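PDB 6KHR: formate-dependent phosphoribosylglycinamide formyltransferase from Mycobacterium tuberculosis H37Rv, which belongs to the ATP-grasp superfamily of enzymes, whose members share a nucleotide-binding fold, and forms an assembly of two chains. Local coordinates for residues Q46-E51 / L334-D339; V230-G235 / P239-C244; R279-L284 / F290-M295; S320-V325 / Q329-L334. One frame throughout, in Å; residues are numbered along the deposited sequence.

Contact 1: Q46-E51 / L334-D339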
# COMPACT_ATOMS: atom_id res chain seq x y z
N GLN A 46 4.60 -9.06 4.50
CA GLN A 46 4.79 -10.18 3.59
C GLN A 46 5.61 -9.79 2.39
O GLN A 46 6.34 -10.63 1.85
CB GLN A 46 3.43 -10.75 3.18
CG GLN A 46 2.80 -11.62 4.25
CD GLN A 46 1.36 -11.96 3.93
OE1 GLN A 46 0.80 -11.42 2.98
NE2 GLN A 46 0.75 -12.83 4.73
N GLY A 47 5.54 -8.52 1.98
CA GLY A 47 6.43 -8.03 0.95
C GLY A 47 7.89 -8.07 1.37
O GLY A 47 8.78 -8.25 0.53
N LEU A 48 8.16 -7.91 2.66
CA LEU A 48 9.52 -7.94 3.16
C LEU A 48 9.97 -9.35 3.50
O LEU A 48 11.08 -9.52 4.00
CB LEU A 48 9.67 -7.05 4.40
CG LEU A 48 9.43 -5.54 4.32
CD1 LEU A 48 9.36 -4.90 5.73
CD2 LEU A 48 10.52 -4.88 3.52
N GLY A 49 9.13 -10.35 3.25
CA GLY A 49 9.53 -11.73 3.37
C GLY A 49 9.06 -12.48 4.59
O GLY A 49 9.52 -13.61 4.81
N ALA A 50 8.17 -11.92 5.40
CA ALA A 50 7.82 -12.54 6.67
C ALA A 50 6.49 -13.29 6.59
O ALA A 50 5.55 -12.83 5.94
CB ALA A 50 7.75 -11.49 7.78
N GLU A 51 6.43 -14.44 7.25
CA GLU A 51 5.17 -15.10 7.56
C GLU A 51 4.46 -14.37 8.68
O GLU A 51 5.09 -13.97 9.67
CB GLU A 51 5.43 -16.55 7.97
CG GLU A 51 4.68 -17.60 7.19
CD GLU A 51 4.90 -19.03 7.72
OE1 GLU A 51 5.22 -19.20 8.92
OE2 GLU A 51 4.76 -19.98 6.92
N LEU A 334 10.57 -5.25 12.26
CA LEU A 334 11.66 -6.10 11.82
C LEU A 334 13.02 -5.44 11.99
O LEU A 334 14.04 -6.06 11.67
CB LEU A 334 11.45 -6.51 10.35
CG LEU A 334 10.23 -7.36 9.96
CD1 LEU A 334 10.21 -7.57 8.46
CD2 LEU A 334 10.19 -8.72 10.68
N GLY A 335 13.07 -4.19 12.45
CA GLY A 335 14.35 -3.55 12.74
C GLY A 335 15.11 -3.10 11.52
O GLY A 335 16.34 -3.19 11.48
N LEU A 336 14.41 -2.63 10.51
CA LEU A 336 15.02 -2.18 9.27
C LEU A 336 14.98 -0.65 9.18
O LEU A 336 14.22 0.02 9.88
CB LEU A 336 14.30 -2.82 8.07
CG LEU A 336 14.21 -4.35 8.15
CD1 LEU A 336 13.22 -4.91 7.13
CD2 LEU A 336 15.59 -4.98 7.96
N ALA A 337 15.80 -0.11 8.28
CA ALA A 337 15.90 1.32 8.07
C ALA A 337 14.59 1.90 7.53
O ALA A 337 13.83 1.24 6.82
CB ALA A 337 17.04 1.65 7.11
N VAL A 338 14.34 3.17 7.87
CA VAL A 338 13.17 3.88 7.40
C VAL A 338 13.55 5.31 7.05
O VAL A 338 14.60 5.82 7.44
CB VAL A 338 12.01 3.90 8.43
CG1 VAL A 338 11.44 2.51 8.64
CG2 VAL A 338 12.48 4.49 9.75
N ASP A 339 12.68 5.95 6.27
CA ASP A 339 12.69 7.38 6.05
C ASP A 339 11.25 7.85 6.14
O ASP A 339 10.33 7.04 6.16
CB ASP A 339 13.33 7.77 4.70
CG ASP A 339 12.52 7.28 3.48
OD1 ASP A 339 11.35 7.69 3.31
OD2 ASP A 339 13.07 6.50 2.67
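L48, L334 and L336 share one side-chain setting, with CG beside the backbone N and opposite the carbonyl carbon (chi1 -63° in both L48 and L334), and this sends their branches into a common apolar cluster. The CD1 methyl of L48 does most of the touching. It lies 3.9 Å from CD1 of L334 and 4.1 Å from CD1 of L336, so a single methyl is shared between two leucines. The two approaches differ. L48 and L334 slide past one another in opposite directions, and CD1 of L334 also comes 4.1 Å from CB of L48, nearer the root of that side chain. L48 and L336, by contrast, reach toward each other and meet tip to tip. No hydrogen bond crosses the contact, which buries 145 Å² in all.

The two segments turn in the same way. G49 and G335 each follow a helix and take positive phi, 103° in G49, and each closes a Schellman motif; one of the bonds at the first runs from G49 N to Q46 O, 3.1 Å long. Two helix C-terminal ends thus lie together, with L48 and L334 just before the two glycines and L336 just after G335 supplying the apolar side.

L48, just past the end of helix 36-47, also rests on A330 and R331 of helix 325-334, while L334 packs on V29 of strand 28-32 in the N-terminal parallel sheet. L375 of the second subunit covers L48 and L336, which places the cluster between that sheet, helix 325-334 and the subunit interface.

Contact 2: V230-G235 / P239-C244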
# COMPACT_ATOMS: atom_id res chain seq x y z
N VAL A 230 5.71 9.11 15.03
CA VAL A 230 7.11 8.91 15.37
C VAL A 230 7.45 7.45 15.12
O VAL A 230 6.69 6.54 15.48
CB VAL A 230 7.40 9.30 16.82
CG1 VAL A 230 8.85 9.13 17.09
CG2 VAL A 230 6.97 10.73 17.09
N VAL A 231 8.59 7.23 14.47
CA VAL A 231 9.04 5.91 14.06
C VAL A 231 10.36 5.65 14.75
O VAL A 231 11.29 6.46 14.63
CB VAL A 231 9.24 5.82 12.54
CG1 VAL A 231 9.75 4.42 12.14
CG2 VAL A 231 7.97 6.23 11.78
N CYS A 232 10.46 4.52 15.44
CA CYS A 232 11.68 4.09 16.09
C CYS A 232 12.06 2.73 15.52
O CYS A 232 11.33 1.75 15.68
CB CYS A 232 11.49 4.02 17.60
SG CYS A 232 10.93 5.58 18.23
N SER A 233 13.20 2.68 14.84
CA SER A 233 13.69 1.41 14.34
C SER A 233 15.20 1.37 14.50
O SER A 233 15.80 2.23 15.16
CB SER A 233 13.28 1.19 12.88
OG SER A 233 13.64 -0.12 12.48
N GLN A 234 15.80 0.35 13.93
CA GLN A 234 17.23 0.28 13.77
C GLN A 234 17.54 0.54 12.30
O GLN A 234 16.78 0.13 11.41
CB GLN A 234 17.78 -1.08 14.23
CG GLN A 234 18.62 -1.02 15.54
CD GLN A 234 17.79 -0.89 16.83
OE1 GLN A 234 17.79 0.15 17.49
NE2 GLN A 234 17.10 -1.97 17.20
N GLY A 235 18.61 1.28 12.05
CA GLY A 235 19.12 1.42 10.70
C GLY A 235 20.28 0.46 10.51
O GLY A 235 20.57 -0.38 11.37
N PRO A 239 20.19 2.63 16.18
CA PRO A 239 18.86 3.20 16.43
C PRO A 239 18.56 4.39 15.53
O PRO A 239 19.43 5.22 15.26
CB PRO A 239 18.92 3.62 17.90
CG PRO A 239 20.13 2.94 18.46
CD PRO A 239 21.09 2.83 17.32
N LEU A 240 17.31 4.44 15.06
CA LEU A 240 16.78 5.55 14.30
C LEU A 240 15.55 6.09 15.02
O LEU A 240 14.75 5.32 15.56
CB LEU A 240 16.38 5.11 12.89
CG LEU A 240 17.43 4.54 11.95
CD1 LEU A 240 16.78 4.17 10.63
CD2 LEU A 240 18.54 5.55 11.73
N ILE A 241 15.39 7.41 15.03
CA ILE A 241 14.12 8.00 15.44
C ILE A 241 13.72 9.07 14.42
O ILE A 241 14.36 10.12 14.32
CB ILE A 241 14.14 8.56 16.86
CG1 ILE A 241 12.81 9.25 17.17
CG2 ILE A 241 15.33 9.48 17.07
CD1 ILE A 241 12.36 9.10 18.62
N GLU A 242 12.65 8.80 13.66
CA GLU A 242 12.18 9.65 12.57
C GLU A 242 10.83 10.25 12.92
O GLU A 242 10.02 9.63 13.61
CB GLU A 242 12.03 8.85 11.28
CG GLU A 242 13.22 8.01 10.91
CD GLU A 242 14.12 8.73 9.96
OE1 GLU A 242 14.64 9.80 10.33
OE2 GLU A 242 14.30 8.23 8.83
N PHE A 243 10.59 11.45 12.39
CA PHE A 243 9.31 12.13 12.55
C PHE A 243 8.61 12.27 11.21
O PHE A 243 9.22 12.67 10.21
CB PHE A 243 9.51 13.50 13.19
CG PHE A 243 10.13 13.45 14.55
CD1 PHE A 243 11.50 13.40 14.70
CD2 PHE A 243 9.34 13.43 15.69
CE1 PHE A 243 12.08 13.35 15.95
CE2 PHE A 243 9.90 13.38 16.94
CZ PHE A 243 11.28 13.34 17.08
N CYS A 244 7.34 11.95 11.18
CA CYS A 244 6.63 12.26 9.95
C CYS A 244 6.27 13.75 9.93
O CYS A 244 6.46 14.47 10.91
CB CYS A 244 5.42 11.35 9.83
SG CYS A 244 5.97 9.65 9.54
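V231 and E242 form a hydrogen-bonded antiparallel pair, with V231 N to E242 O and E242 N to V231 O both 2.9 Å long and nearly straight (169° and 167° at the hydrogens). Two residues along, S233 and L240 repeat the pattern less evenly: L240 N lies 2.7 Å from S233 O, whereas the return bond from S233 N to L240 O is more bent, at 147°. V230 with F243, C232 with I241 and Q234 with P239 are the intervening non-hydrogen-bonded pairs. Together they build the beta hairpin of strands 224-235 and 238-252, part of the large antiparallel sheet, here within the ATP-grasp family region.

Side chains alternate between two faces. On one, V230 spreads its methyls: CG1 touches I241 CD1 at 3.8 Å, and CG2 meets F243 CD2 obliquely at 3.9 Å. The same I241 methyl lies 3.8 Å from C232 SG, and helix 267-284 covers this face through V281. Q234, bent at chi2, brings OE1 against the P239 ring. On the other face L240 CG sits 3.5 Å from G235 N, V231 packs on L328 of helix 325-334, and S233 OG is hydrogen-bonded to L336 O.

Contact 3: R279-L284 / F290-M295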
# COMPACT_ATOMS: atom_id res chain seq x y z
N ARG A 279 9.84 13.19 23.39
CA ARG A 279 10.09 12.86 24.80
C ARG A 279 9.12 11.80 25.31
O ARG A 279 9.54 10.86 25.98
CB ARG A 279 10.05 14.14 25.65
CG ARG A 279 11.17 15.10 25.26
CD ARG A 279 11.27 16.34 26.14
NE ARG A 279 12.18 16.11 27.24
CZ ARG A 279 11.80 15.65 28.42
NH1 ARG A 279 10.52 15.40 28.63
NH2 ARG A 279 12.69 15.44 29.38
N ILE A 280 7.83 11.88 24.98
CA ILE A 280 6.94 10.80 25.39
C ILE A 280 7.36 9.48 24.75
O ILE A 280 7.24 8.41 25.38
CB ILE A 280 5.46 11.13 25.08
CG1 ILE A 280 4.54 10.13 25.78
CG2 ILE A 280 5.18 11.07 23.61
CD1 ILE A 280 4.56 10.26 27.25
N VAL A 281 7.89 9.51 23.53
CA VAL A 281 8.19 8.25 22.86
C VAL A 281 9.42 7.61 23.48
O VAL A 281 9.46 6.39 23.67
CB VAL A 281 8.35 8.44 21.34
CG1 VAL A 281 9.09 7.24 20.72
CG2 VAL A 281 6.97 8.59 20.68
N LYS A 282 10.44 8.42 23.82
CA LYS A 282 11.63 7.84 24.45
C LYS A 282 11.33 7.30 25.84
O LYS A 282 11.95 6.32 26.25
CB LYS A 282 12.77 8.85 24.51
CG LYS A 282 13.62 8.93 23.25
CD LYS A 282 14.85 9.83 23.46
CE LYS A 282 15.81 9.76 22.28
NZ LYS A 282 16.82 10.85 22.31
N ALA A 283 10.36 7.88 26.55
CA ALA A 283 9.97 7.32 27.84
C ALA A 283 9.34 5.94 27.67
O ALA A 283 9.56 5.05 28.49
CB ALA A 283 9.02 8.26 28.57
N LEU A 284 8.57 5.74 26.60
CA LEU A 284 8.01 4.42 26.36
C LEU A 284 9.10 3.43 25.96
O LEU A 284 9.13 2.30 26.45
CB LEU A 284 6.91 4.48 25.31
CG LEU A 284 5.69 5.30 25.74
CD1 LEU A 284 4.79 5.60 24.55
CD2 LEU A 284 4.92 4.61 26.86
N PHE A 290 4.69 5.27 16.66
CA PHE A 290 3.87 5.89 17.68
C PHE A 290 3.13 7.07 17.06
O PHE A 290 3.70 7.82 16.28
CB PHE A 290 4.72 6.35 18.87
CG PHE A 290 5.45 5.23 19.58
CD1 PHE A 290 6.56 4.63 19.01
CD2 PHE A 290 5.02 4.79 20.82
CE1 PHE A 290 7.23 3.61 19.65
CE2 PHE A 290 5.68 3.76 21.48
CZ PHE A 290 6.79 3.17 20.89
N GLY A 291 1.84 7.19 17.40
CA GLY A 291 1.06 8.35 17.04
C GLY A 291 0.90 9.23 18.27
O GLY A 291 0.37 8.79 19.30
N VAL A 292 1.39 10.45 18.17
CA VAL A 292 1.37 11.35 19.31
C VAL A 292 0.36 12.44 19.01
O VAL A 292 0.49 13.16 18.01
CB VAL A 292 2.75 11.95 19.60
CG1 VAL A 292 2.62 13.08 20.59
CG2 VAL A 292 3.66 10.91 20.14
N GLU A 293 -0.64 12.56 19.87
CA GLU A 293 -1.73 13.48 19.65
C GLU A 293 -1.44 14.82 20.32
O GLU A 293 -1.09 14.86 21.51
CB GLU A 293 -3.04 12.88 20.14
CG GLU A 293 -3.54 11.76 19.24
CD GLU A 293 -3.69 12.18 17.77
OE1 GLU A 293 -3.65 11.30 16.88
OE2 GLU A 293 -3.87 13.39 17.49
N LEU A 294 -1.58 15.90 19.55
CA LEU A 294 -1.33 17.25 20.04
C LEU A 294 -2.47 18.19 19.65
O LEU A 294 -3.22 17.97 18.70
CB LEU A 294 -0.00 17.81 19.51
CG LEU A 294 1.22 16.92 19.57
CD1 LEU A 294 2.36 17.60 18.85
CD2 LEU A 294 1.57 16.69 21.01
N MET A 295 -2.58 19.26 20.44
CA MET A 295 -3.50 20.37 20.23
C MET A 295 -2.67 21.63 20.05
O MET A 295 -1.73 21.87 20.80
CB MET A 295 -4.45 20.53 21.43
CG MET A 295 -5.30 19.31 21.70
SD MET A 295 -6.29 19.43 23.20
CE MET A 295 -5.19 18.74 24.43
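F290, two residues into strand 288-297, lays its ring against V281 and L284 of the helix. The ring takes up this place with CG beside the backbone N (chi1 -61°). V281 uses both branches here: CG1 sits over one ring face, 4.3 Å from the F290 centroid and displaced toward the rim, a CH-pi contact, while CG2 presses on F290 CB at 3.7 Å. From further along the helix, L284 brings CD1 obliquely to F290 CE2, also at 3.7 Å; L284 is itself backed by A124 and C127 of helix 122-129.

G291 follows, its backbone paired with T307 of the adjoining strand. The next residue, V292, turns back to the helix, where its CG2 methyl lies 3.8 Å from I280 CG2 and 4.1 Å from V281 CG2. V281 is therefore wedged between F290 and V292, residues two apart on one face of the strand. This is alpha/beta layering within the ATP-grasp domain: helix 267-284 packs on a face of the antiparallel sheet and its chain returns at once as strand 288-297. The axes of the two short segments approach to 9.8 Å, with 138° between their N-to-C directions.

Past V292 the strand leaves the helical segment. The carboxylate of E293 is held by T227 OG1 and H249 NE2, and L294 packs on M228 and V301, side chains of the two flanking strands.

Contact 4: S320-V325 / Q329-L334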
# COMPACT_ATOMS: atom_id res chain seq x y z
N SER A 320 0.26 9.74 0.70
CA SER A 320 1.03 10.98 0.77
C SER A 320 2.50 10.79 1.11
O SER A 320 3.29 11.72 0.89
CB SER A 320 0.41 11.93 1.79
OG SER A 320 0.07 11.23 2.97
N GLN A 321 2.89 9.63 1.62
CA GLN A 321 4.28 9.37 1.95
C GLN A 321 4.83 8.27 1.07
O GLN A 321 4.10 7.38 0.66
CB GLN A 321 4.45 8.93 3.42
CG GLN A 321 3.82 9.84 4.44
CD GLN A 321 4.41 9.65 5.81
OE1 GLN A 321 4.79 10.62 6.45
NE2 GLN A 321 4.48 8.40 6.28
N ARG A 322 6.14 8.34 0.79
CA ARG A 322 6.85 7.22 0.17
C ARG A 322 6.52 5.90 0.88
O ARG A 322 6.14 4.92 0.24
CB ARG A 322 8.35 7.49 0.17
CG ARG A 322 9.14 6.63 -0.79
CD ARG A 322 10.66 6.85 -0.66
NE ARG A 322 11.19 6.13 0.50
CZ ARG A 322 11.70 4.89 0.49
NH1 ARG A 322 11.76 4.17 -0.61
NH2 ARG A 322 12.16 4.37 1.62
N LEU A 323 6.67 5.87 2.20
CA LEU A 323 6.36 4.68 3.01
C LEU A 323 5.15 4.98 3.89
O LEU A 323 5.17 5.92 4.69
CB LEU A 323 7.56 4.28 3.86
CG LEU A 323 8.87 4.05 3.08
CD1 LEU A 323 10.01 3.60 3.97
CD2 LEU A 323 8.64 3.04 2.00
N SER A 324 4.10 4.19 3.74
CA SER A 324 2.90 4.42 4.53
C SER A 324 3.16 4.01 5.98
O SER A 324 4.12 3.30 6.30
CB SER A 324 1.72 3.63 3.98
OG SER A 324 1.93 2.24 4.11
N VAL A 325 2.26 4.47 6.86
CA VAL A 325 2.41 4.17 8.28
C VAL A 325 2.51 2.67 8.49
O VAL A 325 3.17 2.21 9.43
CB VAL A 325 1.25 4.78 9.09
CG1 VAL A 325 -0.09 4.17 8.67
CG2 VAL A 325 1.49 4.63 10.60
N GLN A 329 5.65 0.63 9.98
CA GLN A 329 5.59 -0.28 11.11
C GLN A 329 6.00 -1.70 10.73
O GLN A 329 6.49 -2.44 11.59
CB GLN A 329 4.22 -0.26 11.77
CG GLN A 329 3.07 -0.45 10.86
CD GLN A 329 1.74 -0.29 11.57
OE1 GLN A 329 0.68 -0.55 10.99
NE2 GLN A 329 1.79 0.12 12.83
N ALA A 330 5.85 -2.10 9.47
CA ALA A 330 6.47 -3.35 9.07
C ALA A 330 7.99 -3.27 9.21
O ALA A 330 8.62 -4.18 9.78
CB ALA A 330 6.08 -3.74 7.65
N ARG A 331 8.60 -2.17 8.75
CA ARG A 331 10.06 -2.05 8.87
C ARG A 331 10.52 -1.92 10.32
O ARG A 331 11.54 -2.50 10.70
CB ARG A 331 10.57 -0.89 8.03
CG ARG A 331 10.33 -1.08 6.55
CD ARG A 331 11.09 -0.05 5.72
NE ARG A 331 10.80 -0.18 4.29
CZ ARG A 331 11.56 0.33 3.32
NH1 ARG A 331 12.67 1.00 3.61
NH2 ARG A 331 11.21 0.16 2.05
N ALA A 332 9.75 -1.19 11.15
CA ALA A 332 10.11 -1.01 12.56
C ALA A 332 10.06 -2.32 13.34
O ALA A 332 10.96 -2.62 14.13
CB ALA A 332 9.19 0.02 13.22
N ILE A 333 9.00 -3.11 13.14
CA ILE A 333 8.88 -4.42 13.78
C ILE A 333 10.12 -5.25 13.51
O ILE A 333 10.66 -5.91 14.40
CB ILE A 333 7.62 -5.14 13.29
CG1 ILE A 333 6.36 -4.54 13.90
CG2 ILE A 333 7.69 -6.64 13.55
CD1 ILE A 333 5.15 -4.95 13.17
N LEU A 334 10.57 -5.25 12.26
CA LEU A 334 11.66 -6.10 11.82
C LEU A 334 13.02 -5.44 11.99
O LEU A 334 14.04 -6.06 11.67
CB LEU A 334 11.45 -6.51 10.35
CG LEU A 334 10.23 -7.36 9.96
CD1 LEU A 334 10.21 -7.57 8.46
CD2 LEU A 334 10.19 -8.72 10.68
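R322 and R331 converge on one polar atom, the carbonyl oxygen of S380 of the second subunit, which accepts hydrogen bonds from R322 NH1 and R331 NH2. The two guanidinium groups are turned 81° apart, with R331 NH1 at the edge of the R322 group, 3.9 Å from R322 NH2. Acidic partners complete the cluster: D339 forms a salt bridge with R322 NH2, and D381 of the second subunit forms one with R331 NH2. These carboxylates probably offset much of the positive charge.

L323 sits in the corner formed by the two arginines, one methyl on each. Its CD1 methyl lies over the centre of the R331 guanidinium, 3.6 Å above the plane, while CD2 covers one face of the R322 group toward its rim. R331 reaches this place with a chain extended from CG to NE; R322 instead bends at chi3 (79°). The leucine thus gives each flat cation an apolar cover while their N-H groups point to acceptors.

The remaining contact belongs to the helix start. Q329 N donates to V325 O over 3.0 Å, approaching from above the carbonyl plane, as a first-turn helical bond. S324 occupies the N-cap: its side chain caps a backbone N of that turn and S324 N is hydrogen-bonded to E327 OE1, consistent with a capping box.

Helix 325-334 carries this corner into the fold. A330 packs on L41, A44 and L45 of helix 36-47, I333 on F92 and V94 of strand 92-95, and V325 and Q329 both meet V289 of strand 288-297.

In the fold
Contacts 1 and 4 share L334, and both involve helix 325-334; both reach the second subunit, the first through buried leucines, the second through arginines and their acceptors. A probable hydrogen bond between L336 N and R331 O joins them directly. Contacts 2 and 3 lie away from the other chain and both reach one sheet, in which strands 224-235 and 288-297 are neighbours. Contact 2 is mainly backbone hydrogen bonding and only partly buried, whereas contact 3 is wholly apolar and its touching residues are buried beneath a helix. Between the two groups, contact 2 touches contact 4 through S233 and A332, while contact 3 stays about 7 Å from contact 4 at nearest atoms.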